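Local coordinates for protein blood group a-and b-cleaving endo-beta-galactosidase (Streptococcus pneumoniae, PDB 2YGL) that probably cleaves blood group A and B antigens as a family 98 endo-beta-galactosidase, the tandem CBM51 modules of this fragment probably serving to bind carbohydrate, at residues A[53-58]-A[84-89]; A[31-36]-A[43-48]; A[202-207]-A[215-220]. All coordinates share one frame; numbering follows the deposited sequence.

Contact 1: residues A[53-58]-A[84-89]; sequences KVKYFD and ETYIGI
Lys-55 and Phe-57, alternate residues of strand 54-57, both turn toward Tyr-86 on strand 82-87, and the phenol ring of Tyr-86 receives the two of them. The Lys-55 chain sets out with CG anti to the backbone N (chi1 -163°) and bends at chi3, which carries the ammonium to the hydroxyl end of the ring. There NZ lies 4.0 Å from Tyr-86 CZ and 4.5 Å from the ring centroid, an off-centre cation-pi contact 29° from the ring normal. Two residues on, the buried ring of Phe-57 meets the CD1 side of the phenol, from the same side of its plane as the ammonium, with CE2 3.7 Å from Tyr-86 CD1. The two rings meet obliquely, planes at 46° and centroids 5.6 Å apart. Tyr-86 also meets the ring of Phe-134 and touches Leu-47, while Phe-57 rests on Ala-164 of strand 160-171. The contact is thus made by side chains alone, between strands that are not neighbours: the hairpin 45-48/54-57 lies against a strand of the larger antiparallel sheet, within the beta-sandwich fold characteristic of CBM51 modules.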
ATOM      1  N   LYS A  53      15.849  -6.218  33.629  1.00 29.59           N
ATOM      2  CA  LYS A  53      14.620  -7.003  33.649  1.00 29.54           C
ATOM      3  C   LYS A  53      14.636  -7.990  32.481  1.00 29.10           C
ATOM      4  O   LYS A  53      14.982  -7.622  31.360  1.00 29.29           O
ATOM      5  CB  LYS A  53      13.392  -6.085  33.573  1.00 29.74           C
ATOM      6  CG  LYS A  53      12.061  -6.821  33.435  1.00 30.52           C
ATOM      7  CD  LYS A  53      10.940  -5.891  32.980  1.00 32.24           C
ATOM      8  CE  LYS A  53       9.848  -6.655  32.231  1.00 32.69           C
ATOM      9  NZ  LYS A  53       9.171  -7.685  33.073  1.00 33.35           N
ATOM     10  N   VAL A  54      14.277  -9.242  32.751  1.00 28.60           N
ATOM     11  CA  VAL A  54      14.182 -10.262  31.706  1.00 28.06           C
ATOM     12  C   VAL A  54      12.808 -10.186  31.037  1.00 27.74           C
ATOM     13  O   VAL A  54      11.779 -10.236  31.710  1.00 27.72           O
ATOM     14  CB  VAL A  54      14.440 -11.687  32.268  1.00 28.15           C
ATOM     15  CG1 VAL A  54      14.269 -12.749  31.184  1.00 27.91           C
ATOM     16  CG2 VAL A  54      15.834 -11.780  32.880  1.00 28.01           C
ATOM     17  N   LYS A  55      12.799 -10.050  29.712  1.00 27.32           N
ATOM     18  CA  LYS A  55      11.552 -10.021  28.948  1.00 26.94           C
ATOM     19  C   LYS A  55      11.441 -11.231  28.024  1.00 26.44           C
ATOM     20  O   LYS A  55      12.386 -11.563  27.303  1.00 26.23           O
ATOM     21  CB  LYS A  55      11.437  -8.727  28.136  1.00 27.06           C
ATOM     22  CG  LYS A  55      10.016  -8.431  27.643  1.00 27.85           C
ATOM     23  CD  LYS A  55       9.994  -7.479  26.451  1.00 29.12           C
ATOM     24  CE  LYS A  55      10.445  -6.072  26.821  1.00 30.00           C
ATOM     25  NZ  LYS A  55      10.599  -5.208  25.614  1.00 30.98           N
ATOM     26  N   TYR A  56      10.278 -11.879  28.052  1.00 25.88           N
ATOM     27  CA  TYR A  56       9.990 -13.040  27.205  1.00 25.31           C
ATOM     28  C   TYR A  56       9.219 -12.635  25.952  1.00 24.77           C
ATOM     29  O   TYR A  56       8.460 -11.666  25.963  1.00 24.73           O
ATOM     30  CB  TYR A  56       9.224 -14.104  27.998  1.00 25.42           C
ATOM     31  CG  TYR A  56      10.048 -14.738  29.097  1.00 25.71           C
ATOM     32  CD1 TYR A  56      10.103 -14.173  30.373  1.00 26.51           C
ATOM     33  CD2 TYR A  56      10.786 -15.898  28.859  1.00 26.00           C
ATOM     34  CE1 TYR A  56      10.873 -14.750  31.386  1.00 26.80           C
ATOM     35  CE2 TYR A  56      11.558 -16.481  29.863  1.00 26.55           C
ATOM     36  CZ  TYR A  56      11.595 -15.901  31.119  1.00 26.75           C
ATOM     37  OH  TYR A  56      12.354 -16.476  32.110  1.00 28.06           O
ATOM     38  N   PHE A  57       9.430 -13.380  24.870  1.00 24.13           N
ATOM     39  CA  PHE A  57       8.840 -13.061  23.572  1.00 23.47           C
ATOM     40  C   PHE A  57       8.177 -14.297  22.981  1.00 23.11           C
ATOM     41  O   PHE A  57       8.790 -15.363  22.924  1.00 23.01           O
ATOM     42  CB  PHE A  57       9.921 -12.572  22.598  1.00 23.39           C
ATOM     43  CG  PHE A  57      10.580 -11.276  22.995  1.00 23.05           C
ATOM     44  CD1 PHE A  57      11.630 -11.260  23.914  1.00 22.74           C
ATOM     45  CD2 PHE A  57      10.173 -10.074  22.423  1.00 22.64           C
ATOM     46  CE1 PHE A  57      12.251 -10.062  24.271  1.00 22.74           C
ATOM     47  CE2 PHE A  57      10.790  -8.870  22.773  1.00 22.90           C
ATOM     48  CZ  PHE A  57      11.830  -8.865  23.699  1.00 22.52           C
ATOM     49  N   ASP A  58       6.930 -14.149  22.537  1.00 22.79           N
ATOM     50  CA  ASP A  58       6.213 -15.228  21.847  1.00 22.42           C
ATOM     51  C   ASP A  58       6.781 -15.500  20.452  1.00 21.96           C
ATOM     52  O   ASP A  58       6.800 -16.645  19.996  1.00 21.81           O
ATOM     53  CB  ASP A  58       4.719 -14.899  21.720  1.00 22.61           C
ATOM     54  CG  ASP A  58       3.975 -14.971  23.044  1.00 23.05           C
ATOM     55  OD1 ASP A  58       4.433 -15.659  23.979  1.00 24.03           O
ATOM     56  OD2 ASP A  58       2.907 -14.336  23.145  1.00 24.41           O
ATOM     57  N   GLU A  84      11.329  -4.261  12.269  1.00 22.17           N
ATOM     58  CA  GLU A  84      11.564  -4.034  13.692  1.00 21.87           C
ATOM     59  C   GLU A  84      11.842  -5.327  14.451  1.00 21.49           C
ATOM     60  O   GLU A  84      11.180  -6.343  14.226  1.00 21.40           O
ATOM     61  CB  GLU A  84      10.399  -3.260  14.322  1.00 21.89           C
ATOM     62  CG  GLU A  84      10.308  -1.813  13.831  1.00 22.21           C
ATOM     63  CD  GLU A  84       9.260  -0.987  14.546  1.00 22.98           C
ATOM     64  OE1 GLU A  84       8.369  -1.562  15.205  1.00 22.66           O
ATOM     65  OE2 GLU A  84       9.331   0.254  14.444  1.00 24.40           O
ATOM     66  N   THR A  85      12.835  -5.273  15.339  1.00 21.16           N
ATOM     67  CA  THR A  85      13.237  -6.420  16.162  1.00 20.69           C
ATOM     68  C   THR A  85      14.109  -5.994  17.342  1.00 20.54           C
ATOM     69  O   THR A  85      14.726  -4.925  17.318  1.00 20.44           O
ATOM     70  CB  THR A  85      13.991  -7.500  15.327  1.00 20.74           C
ATOM     71  OG1 THR A  85      14.077  -8.719  16.074  1.00 20.67           O
ATOM     72  CG2 THR A  85      15.395  -7.040  14.948  1.00 20.50           C
ATOM     73  N   TYR A  86      14.139  -6.835  18.374  1.00 20.12           N
ATOM     74  CA  TYR A  86      15.090  -6.701  19.470  1.00 20.09           C
ATOM     75  C   TYR A  86      16.188  -7.742  19.273  1.00 19.53           C
ATOM     76  O   TYR A  86      15.900  -8.902  18.974  1.00 19.78           O
ATOM     77  CB  TYR A  86      14.404  -6.933  20.819  1.00 20.44           C
ATOM     78  CG  TYR A  86      13.364  -5.897  21.185  1.00 21.84           C
ATOM     79  CD1 TYR A  86      12.043  -6.023  20.750  1.00 22.90           C
ATOM     80  CD2 TYR A  86      13.697  -4.796  21.975  1.00 23.04           C
ATOM     81  CE1 TYR A  86      11.082  -5.079  21.083  1.00 24.43           C
ATOM     82  CE2 TYR A  86      12.738  -3.841  22.317  1.00 24.57           C
ATOM     83  CZ  TYR A  86      11.434  -3.991  21.866  1.00 25.01           C
ATOM     84  OH  TYR A  86      10.476  -3.060  22.193  1.00 26.43           O
ATOM     85  N   ILE A  87      17.439  -7.329  19.434  1.00 18.71           N
ATOM     86  CA  ILE A  87      18.569  -8.248  19.285  1.00 18.04           C
ATOM     87  C   ILE A  87      19.396  -8.377  20.557  1.00 17.65           C
ATOM     88  O   ILE A  87      19.504  -7.437  21.342  1.00 17.43           O
ATOM     89  CB  ILE A  87      19.501  -7.875  18.090  1.00 17.86           C
ATOM     90  CG1 ILE A  87      19.972  -6.415  18.189  1.00 17.79           C
ATOM     91  CG2 ILE A  87      18.808  -8.166  16.763  1.00 17.54           C
ATOM     92  CD1 ILE A  87      21.171  -6.082  17.307  1.00 17.61           C
ATOM     93  N   GLY A  88      19.981  -9.556  20.733  1.00 17.31           N
ATOM     94  CA  GLY A  88      20.867  -9.841  21.854  1.00 16.89           C
ATOM     95  C   GLY A  88      21.149 -11.327  21.908  1.00 16.64           C
ATOM     96  O   GLY A  88      20.698 -12.083  21.048  1.00 16.43           O
ATOM     97  N   ILE A  89      21.908 -11.745  22.916  1.00 16.46           N
ATOM     98  CA  ILE A  89      22.158 -13.161  23.151  1.00 16.37           C
ATOM     99  C   ILE A  89      21.080 -13.676  24.098  1.00 16.59           C
ATOM    100  O   ILE A  89      20.838 -13.079  25.149  1.00 16.42           O
ATOM    101  CB  ILE A  89      23.572 -13.410  23.727  1.00 16.28           C
ATOM    102  CG1 ILE A  89      24.638 -12.925  22.737  1.00 16.14           C
ATOM    103  CG2 ILE A  89      23.771 -14.894  24.046  1.00 16.27           C
ATOM    104  CD1 ILE A  89      26.048 -12.845  23.308  1.00 15.99           C
TER

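Contact 2: residues A[31-36]-A[43-48]; sequences DAPFTT and TKISLL
Pro-33 and Ile-45 pack together where the chain, having passed through the short helix 34-39, comes back as the first strand of a beta-hairpin in the CBM51 beta-sandwich. Pro-33 occupies the N-cap position of that helix. Its CD lies 3.9 Å from Ile-45 CG1 and only 3.4 Å from the carbonyl oxygen of Thr-43, while CG reaches the backbone of Lys-44 and Ile-45. The Ile-45 side chain also runs along the backbone of Ala-32 and Pro-33: CG1 comes to 3.5 Å from the carbonyl carbon of Ala-32, and CD1 reaches the N of the same residue. With CG1 anti to its own carbonyl carbon (chi1 -70°), this longer branch is laid along the Ala-32 peptide groups.

Around this packing, water joins the two segments. One molecule accepts from Ile-45 N at 2.8 Å and gives a weak bond to Asp-31 O; another lies near both Asp-31 O and Thr-43 O. At the helix side, a third water accepts from Thr-36 OG1 at 2.8 Å and donates to Thr-43 O at 2.9 Å. Farther out, Ile-45 also touches Val-162 and Ala-164 of strand 160-171. The Asp-31 carboxylate is held at both oxygens, OD1 hydrogen-bonded to Ser-10 OG and OD2 in a salt bridge with Lys-59 NZ.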
ATOM      1  N   ASP A  31      10.360 -18.921  16.750  1.00 19.02           N
ATOM      2  CA  ASP A  31       9.694 -18.679  18.035  1.00 18.86           C
ATOM      3  C   ASP A  31      10.332 -19.434  19.209  1.00 18.62           C
ATOM      4  O   ASP A  31       9.661 -19.786  20.185  1.00 18.60           O
ATOM      5  CB  ASP A  31       8.190 -18.969  17.922  1.00 18.93           C
ATOM      6  CG  ASP A  31       7.535 -18.201  16.787  1.00 19.32           C
ATOM      7  OD1 ASP A  31       7.976 -17.068  16.496  1.00 19.04           O
ATOM      8  OD2 ASP A  31       6.579 -18.727  16.181  1.00 20.36           O
ATOM      9  N   ALA A  32      11.639 -19.659  19.103  1.00 18.30           N
ATOM     10  CA  ALA A  32      12.418 -20.342  20.132  1.00 18.07           C
ATOM     11  C   ALA A  32      13.903 -20.018  19.974  1.00 17.89           C
ATOM     12  O   ALA A  32      14.355 -19.718  18.863  1.00 17.84           O
ATOM     13  CB  ALA A  32      12.196 -21.857  20.055  1.00 18.07           C
ATOM     14  N   PRO A  33      14.670 -20.066  21.085  1.00 17.75           N
ATOM     15  CA  PRO A  33      16.131 -20.004  20.989  1.00 17.58           C
ATOM     16  C   PRO A  33      16.644 -21.202  20.191  1.00 17.48           C
ATOM     17  O   PRO A  33      15.965 -22.234  20.138  1.00 17.42           O
ATOM     18  CB  PRO A  33      16.586 -20.113  22.449  1.00 17.66           C
ATOM     19  CG  PRO A  33      15.404 -19.687  23.257  1.00 17.67           C
ATOM     20  CD  PRO A  33      14.211 -20.139  22.485  1.00 17.63           C
ATOM     21  N   PHE A  34      17.819 -21.072  19.579  1.00 17.17           N
ATOM     22  CA  PHE A  34      18.329 -22.118  18.686  1.00 17.17           C
ATOM     23  C   PHE A  34      18.515 -23.476  19.361  1.00 17.42           C
ATOM     24  O   PHE A  34      17.954 -24.470  18.907  1.00 17.58           O
ATOM     25  CB  PHE A  34      19.631 -21.690  17.999  1.00 16.89           C
ATOM     26  CG  PHE A  34      20.174 -22.710  17.029  1.00 16.53           C
ATOM     27  CD1 PHE A  34      20.999 -23.746  17.470  1.00 16.02           C
ATOM     28  CD2 PHE A  34      19.861 -22.636  15.674  1.00 16.04           C
ATOM     29  CE1 PHE A  34      21.508 -24.688  16.575  1.00 16.08           C
ATOM     30  CE2 PHE A  34      20.362 -23.575  14.770  1.00 15.86           C
ATOM     31  CZ  PHE A  34      21.186 -24.602  15.220  1.00 15.72           C
ATOM     32  N   THR A  35      19.311 -23.514  20.428  1.00 17.68           N
ATOM     33  CA  THR A  35      19.694 -24.780  21.058  1.00 18.15           C
ATOM     34  C   THR A  35      18.545 -25.460  21.811  1.00 18.45           C
ATOM     35  O   THR A  35      18.305 -26.652  21.612  1.00 18.57           O
ATOM     36  CB  THR A  35      20.953 -24.626  21.944  1.00 17.95           C
ATOM     37  OG1 THR A  35      22.056 -24.241  21.118  1.00 18.07           O
ATOM     38  CG2 THR A  35      21.307 -25.938  22.645  1.00 18.18           C
ATOM     39  N   THR A  36      17.836 -24.705  22.653  1.00 18.78           N
ATOM     40  CA  THR A  36      16.680 -25.243  23.381  1.00 19.21           C
ATOM     41  C   THR A  36      15.555 -25.640  22.429  1.00 19.66           C
ATOM     42  O   THR A  36      14.903 -26.667  22.625  1.00 19.90           O
ATOM     43  CB  THR A  36      16.110 -24.245  24.420  1.00 19.20           C
ATOM     44  OG1 THR A  36      15.685 -23.048  23.756  1.00 18.76           O
ATOM     45  CG2 THR A  36      17.142 -23.902  25.486  1.00 19.22           C
ATOM     46  N   THR A  43      10.759 -23.612  25.960  1.00 21.66           N
ATOM     47  CA  THR A  43      11.347 -22.333  26.376  1.00 21.34           C
ATOM     48  C   THR A  43      11.190 -21.233  25.321  1.00 21.13           C
ATOM     49  O   THR A  43      11.492 -21.437  24.142  1.00 20.92           O
ATOM     50  CB  THR A  43      12.837 -22.516  26.726  1.00 21.30           C
ATOM     51  OG1 THR A  43      12.969 -23.597  27.655  1.00 21.43           O
ATOM     52  CG2 THR A  43      13.433 -21.246  27.331  1.00 21.39           C
ATOM     53  N   LYS A  44      10.699 -20.076  25.762  1.00 20.98           N
ATOM     54  CA  LYS A  44      10.512 -18.916  24.892  1.00 21.05           C
ATOM     55  C   LYS A  44      11.796 -18.096  24.781  1.00 20.85           C
ATOM     56  O   LYS A  44      12.645 -18.133  25.677  1.00 20.55           O
ATOM     57  CB  LYS A  44       9.388 -18.017  25.420  1.00 21.17           C
ATOM     58  CG  LYS A  44       7.988 -18.624  25.368  1.00 22.19           C
ATOM     59  CD  LYS A  44       6.959 -17.652  25.938  1.00 23.49           C
ATOM     60  CE  LYS A  44       5.566 -18.266  26.007  1.00 24.54           C
ATOM     61  NZ  LYS A  44       4.939 -18.408  24.660  1.00 25.71           N
ATOM     62  N   ILE A  45      11.918 -17.359  23.677  1.00 20.71           N
ATOM     63  CA  ILE A  45      12.988 -16.382  23.489  1.00 20.59           C
ATOM     64  C   ILE A  45      12.908 -15.327  24.593  1.00 20.78           C
ATOM     65  O   ILE A  45      11.835 -14.782  24.865  1.00 20.77           O
ATOM     66  CB  ILE A  45      12.893 -15.704  22.095  1.00 20.58           C
ATOM     67  CG1 ILE A  45      13.250 -16.704  20.992  1.00 20.06           C
ATOM     68  CG2 ILE A  45      13.789 -14.461  22.017  1.00 20.18           C
ATOM     69  CD1 ILE A  45      12.793 -16.301  19.606  1.00 19.80           C
ATOM     70  N   SER A  46      14.037 -15.063  25.244  1.00 21.04           N
ATOM     71  CA  SER A  46      14.089 -14.027  26.270  1.00 21.34           C
ATOM     72  C   SER A  46      15.385 -13.229  26.239  1.00 21.64           C
ATOM     73  O   SER A  46      16.456 -13.766  25.955  1.00 21.38           O
ATOM     74  CB  SER A  46      13.837 -14.603  27.669  1.00 21.21           C
ATOM     75  OG  SER A  46      14.840 -15.524  28.047  1.00 21.02           O
ATOM     76  N   LEU A  47      15.264 -11.941  26.536  1.00 22.19           N
ATOM     77  CA  LEU A  47      16.398 -11.028  26.529  1.00 22.87           C
ATOM     78  C   LEU A  47      16.386 -10.138  27.755  1.00 23.64           C
ATOM     79  O   LEU A  47      15.328  -9.862  28.334  1.00 23.50           O
ATOM     80  CB  LEU A  47      16.384 -10.159  25.267  1.00 22.54           C
ATOM     81  CG  LEU A  47      16.837 -10.800  23.953  1.00 22.01           C
ATOM     82  CD1 LEU A  47      16.612  -9.851  22.774  1.00 21.34           C
ATOM     83  CD2 LEU A  47      18.293 -11.214  24.036  1.00 21.07           C
ATOM     84  N   LEU A  48      17.577  -9.696  28.142  1.00 24.64           N
ATOM     85  CA  LEU A  48      17.737  -8.707  29.191  1.00 25.70           C
ATOM     86  C   LEU A  48      17.380  -7.336  28.626  1.00 26.45           C
ATOM     87  O   LEU A  48      17.967  -6.889  27.637  1.00 26.61           O
ATOM     88  CB  LEU A  48      19.183  -8.719  29.689  1.00 25.70           C
ATOM     89  CG  LEU A  48      19.515  -8.258  31.109  1.00 25.95           C
ATOM     90  CD1 LEU A  48      18.853  -9.153  32.149  1.00 26.38           C
ATOM     91  CD2 LEU A  48      21.022  -8.264  31.293  1.00 25.58           C
TER
HETATM   92  O   HOH W   1       9.884 -17.426  21.694  1.00 16.81           O
HETATM   93  O   HOH W   2       9.277 -21.521  22.271  1.00 25.74           O
HETATM   94  O   HOH W   3      13.028 -23.651  23.193  1.00 20.47           O

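Contact 3: residues A[202-207]-A[215-220]; sequences HGDDDK and KPFTPG
The ring of Phe-217 drives its outer edge into one face of the His-202 imidazole, an edge-to-face pair whose planes stand 51° apart. CZ of Phe-217 sits over the centre of the imidazole, 3.6 Å above its plane, and the neighbouring CE2 lies 3.7 Å from His-202 CG. Phe-217 gets there by holding CG anti to its backbone N (chi1 -174°), which sends the ring from the first turn of helix 217-221 toward the loop. At the CE1 corner of the ring, on the same side of its plane as His-202, Asp-204 brings its CB to 3.6 Å from Phe-217 CE1; its carboxylate plane is inclined 32° to the phenyl. The outer end of the phenyl thus abuts two side chains of the loop joining strands 199-200 and 212-213, in the second CBM51 beta-sandwich. The carboxylate also orders its own loop: OD1 uses its anti lone pair to accept from Asp-206 N at 3.0 Å, forming an Asx turn. OD2 faces the helix, where a water donates to it and to Thr-218 OG1, which is also bonded to Glu-342. His-202 NE2 bonds weakly to Asp-206 O, and Lys-207 NZ donates to Asp-204 O at 2.8 Å.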
ATOM      1  N   HIS A 202     -25.913  20.314 -16.566  1.00 16.92           N
ATOM      2  CA  HIS A 202     -25.526  19.528 -17.736  1.00 17.05           C
ATOM      3  C   HIS A 202     -25.632  20.383 -19.000  1.00 17.29           C
ATOM      4  O   HIS A 202     -26.202  21.478 -18.975  1.00 17.07           O
ATOM      5  CB  HIS A 202     -26.400  18.272 -17.861  1.00 16.97           C
ATOM      6  CG  HIS A 202     -27.862  18.566 -17.974  1.00 16.63           C
ATOM      7  ND1 HIS A 202     -28.734  18.427 -16.916  1.00 16.89           N
ATOM      8  CD2 HIS A 202     -28.605  19.004 -19.017  1.00 15.87           C
ATOM      9  CE1 HIS A 202     -29.951  18.765 -17.304  1.00 16.50           C
ATOM     10  NE2 HIS A 202     -29.899  19.121 -18.574  1.00 16.21           N
ATOM     11  N   GLY A 203     -25.090  19.872 -20.102  1.00 17.53           N
ATOM     12  CA  GLY A 203     -25.080  20.605 -21.365  1.00 18.19           C
ATOM     13  C   GLY A 203     -26.271  20.369 -22.276  1.00 18.49           C
ATOM     14  O   GLY A 203     -26.336  20.946 -23.361  1.00 18.52           O
ATOM     15  N   ASP A 204     -27.209  19.526 -21.844  1.00 18.84           N
ATOM     16  CA  ASP A 204     -28.407  19.220 -22.633  1.00 19.33           C
ATOM     17  C   ASP A 204     -29.437  20.344 -22.504  1.00 19.54           C
ATOM     18  O   ASP A 204     -29.700  20.829 -21.403  1.00 19.44           O
ATOM     19  CB  ASP A 204     -29.012  17.880 -22.197  1.00 19.35           C
ATOM     20  CG  ASP A 204     -29.987  17.313 -23.215  1.00 19.73           C
ATOM     21  OD1 ASP A 204     -31.120  17.823 -23.322  1.00 19.37           O
ATOM     22  OD2 ASP A 204     -29.614  16.352 -23.916  1.00 21.35           O
ATOM     23  N   ASP A 205     -30.018  20.747 -23.633  1.00 20.14           N
ATOM     24  CA  ASP A 205     -30.964  21.870 -23.669  1.00 20.66           C
ATOM     25  C   ASP A 205     -32.256  21.606 -22.891  1.00 20.63           C
ATOM     26  O   ASP A 205     -32.874  22.539 -22.377  1.00 20.88           O
ATOM     27  CB  ASP A 205     -31.281  22.274 -25.117  1.00 21.02           C
ATOM     28  CG  ASP A 205     -30.185  23.125 -25.744  1.00 22.27           C
ATOM     29  OD1 ASP A 205     -29.346  23.682 -25.001  1.00 23.98           O
ATOM     30  OD2 ASP A 205     -30.164  23.246 -26.987  1.00 24.05           O
ATOM     31  N   ASP A 206     -32.649  20.338 -22.805  1.00 20.61           N
ATOM     32  CA  ASP A 206     -33.850  19.930 -22.081  1.00 20.67           C
ATOM     33  C   ASP A 206     -33.567  19.907 -20.578  1.00 20.54           C
ATOM     34  O   ASP A 206     -32.937  18.973 -20.071  1.00 20.43           O
ATOM     35  CB  ASP A 206     -34.311  18.551 -22.570  1.00 20.76           C
ATOM     36  CG  ASP A 206     -35.705  18.183 -22.092  1.00 21.42           C
ATOM     37  OD1 ASP A 206     -36.199  18.777 -21.113  1.00 21.72           O
ATOM     38  OD2 ASP A 206     -36.314  17.282 -22.709  1.00 22.72           O
ATOM     39  N   LYS A 207     -34.045  20.929 -19.870  1.00 20.35           N
ATOM     40  CA  LYS A 207     -33.740  21.090 -18.445  1.00 20.19           C
ATOM     41  C   LYS A 207     -34.648  20.273 -17.515  1.00 20.20           C
ATOM     42  O   LYS A 207     -34.511  20.339 -16.294  1.00 20.11           O
ATOM     43  CB  LYS A 207     -33.707  22.577 -18.049  1.00 20.20           C
ATOM     44  CG  LYS A 207     -32.586  23.387 -18.715  1.00 20.07           C
ATOM     45  CD  LYS A 207     -31.209  22.729 -18.529  1.00 19.94           C
ATOM     46  CE  LYS A 207     -30.129  23.438 -19.341  1.00 20.40           C
ATOM     47  NZ  LYS A 207     -28.859  22.650 -19.398  1.00 19.18           N
ATOM     48  N   LYS A 215     -25.912   5.306 -14.708  1.00 15.16           N
ATOM     49  CA  LYS A 215     -26.356   5.232 -16.103  1.00 15.30           C
ATOM     50  C   LYS A 215     -25.739   6.381 -16.901  1.00 15.19           C
ATOM     51  O   LYS A 215     -25.458   7.441 -16.335  1.00 15.10           O
ATOM     52  CB  LYS A 215     -27.884   5.358 -16.204  1.00 15.34           C
ATOM     53  CG  LYS A 215     -28.694   4.442 -15.307  1.00 15.85           C
ATOM     54  CD  LYS A 215     -30.119   4.938 -15.193  1.00 16.00           C
ATOM     55  CE  LYS A 215     -30.827   4.295 -14.019  1.00 16.62           C
ATOM     56  NZ  LYS A 215     -32.230   4.781 -13.907  1.00 17.24           N
ATOM     57  N   PRO A 216     -25.538   6.185 -18.221  1.00 15.13           N
ATOM     58  CA  PRO A 216     -25.189   7.330 -19.067  1.00 15.21           C
ATOM     59  C   PRO A 216     -26.369   8.296 -19.170  1.00 15.29           C
ATOM     60  O   PRO A 216     -27.516   7.886 -18.984  1.00 15.45           O
ATOM     61  CB  PRO A 216     -24.882   6.692 -20.428  1.00 15.07           C
ATOM     62  CG  PRO A 216     -25.542   5.353 -20.394  1.00 15.15           C
ATOM     63  CD  PRO A 216     -25.493   4.913 -18.965  1.00 15.10           C
ATOM     64  N   PHE A 217     -26.080   9.564 -19.455  1.00 15.28           N
ATOM     65  CA  PHE A 217     -27.084  10.627 -19.416  1.00 15.24           C
ATOM     66  C   PHE A 217     -28.309  10.390 -20.312  1.00 15.46           C
ATOM     67  O   PHE A 217     -29.440  10.348 -19.819  1.00 15.37           O
ATOM     68  CB  PHE A 217     -26.437  11.984 -19.740  1.00 15.14           C
ATOM     69  CG  PHE A 217     -27.367  13.155 -19.589  1.00 14.75           C
ATOM     70  CD1 PHE A 217     -28.154  13.577 -20.656  1.00 14.36           C
ATOM     71  CD2 PHE A 217     -27.453  13.839 -18.378  1.00 15.16           C
ATOM     72  CE1 PHE A 217     -29.010  14.667 -20.526  1.00 14.54           C
ATOM     73  CE2 PHE A 217     -28.312  14.934 -18.235  1.00 14.92           C
ATOM     74  CZ  PHE A 217     -29.091  15.347 -19.311  1.00 14.50           C
ATOM     75  N   THR A 218     -28.084  10.247 -21.618  1.00 15.53           N
ATOM     76  CA  THR A 218     -29.192  10.164 -22.575  1.00 15.72           C
ATOM     77  C   THR A 218     -30.054   8.906 -22.397  1.00 15.49           C
ATOM     78  O   THR A 218     -31.264   9.029 -22.224  1.00 15.27           O
ATOM     79  CB  THR A 218     -28.725  10.389 -24.042  1.00 15.83           C
ATOM     80  OG1 THR A 218     -28.271  11.739 -24.181  1.00 16.38           O
ATOM     81  CG2 THR A 218     -29.864  10.151 -25.039  1.00 16.06           C
ATOM     82  N   PRO A 219     -29.440   7.699 -22.417  1.00 15.52           N
ATOM     83  CA  PRO A 219     -30.254   6.503 -22.175  1.00 15.53           C
ATOM     84  C   PRO A 219     -30.974   6.527 -20.820  1.00 15.62           C
ATOM     85  O   PRO A 219     -32.132   6.118 -20.736  1.00 15.74           O
ATOM     86  CB  PRO A 219     -29.232   5.366 -22.229  1.00 15.42           C
ATOM     87  CG  PRO A 219     -28.164   5.882 -23.130  1.00 15.43           C
ATOM     88  CD  PRO A 219     -28.060   7.341 -22.804  1.00 15.40           C
ATOM     89  N   GLY A 220     -30.301   7.023 -19.785  1.00 15.67           N
ATOM     90  CA  GLY A 220     -30.904   7.154 -18.458  1.00 15.69           C
ATOM     91  C   GLY A 220     -32.134   8.048 -18.447  1.00 15.83           C
ATOM     92  O   GLY A 220     -33.168   7.688 -17.878  1.00 15.69           O
TER
HETATM   93  O   HOH W   4     -30.355  13.777 -24.064  1.00 33.07           O

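In the fold
Contacts 1 and 2 are neighbours in the first CBM51 module, their centres about 9 Å apart, and they share the two-stranded hairpin 45-48/54-57. Its first strand carries contact 2 and its second contact 1; Phe-57 N lies 2.8 Å from Ile-45 O, probably hydrogen-bonded, and the salt bridge of Asp-58 OD1 with Lys-44 NZ spans 2.9 Å. Contact 3 lies in the second module, its nearest atoms about 46 Å from contact 1 and about 51 Å from contact 2. In both modules a proline occupies the N-cap position of a short helix whose first residue is a phenylalanine. The calcium ion bound through Val-102, Ala-152, His-155 and Asp-159 involves no residue of these segments.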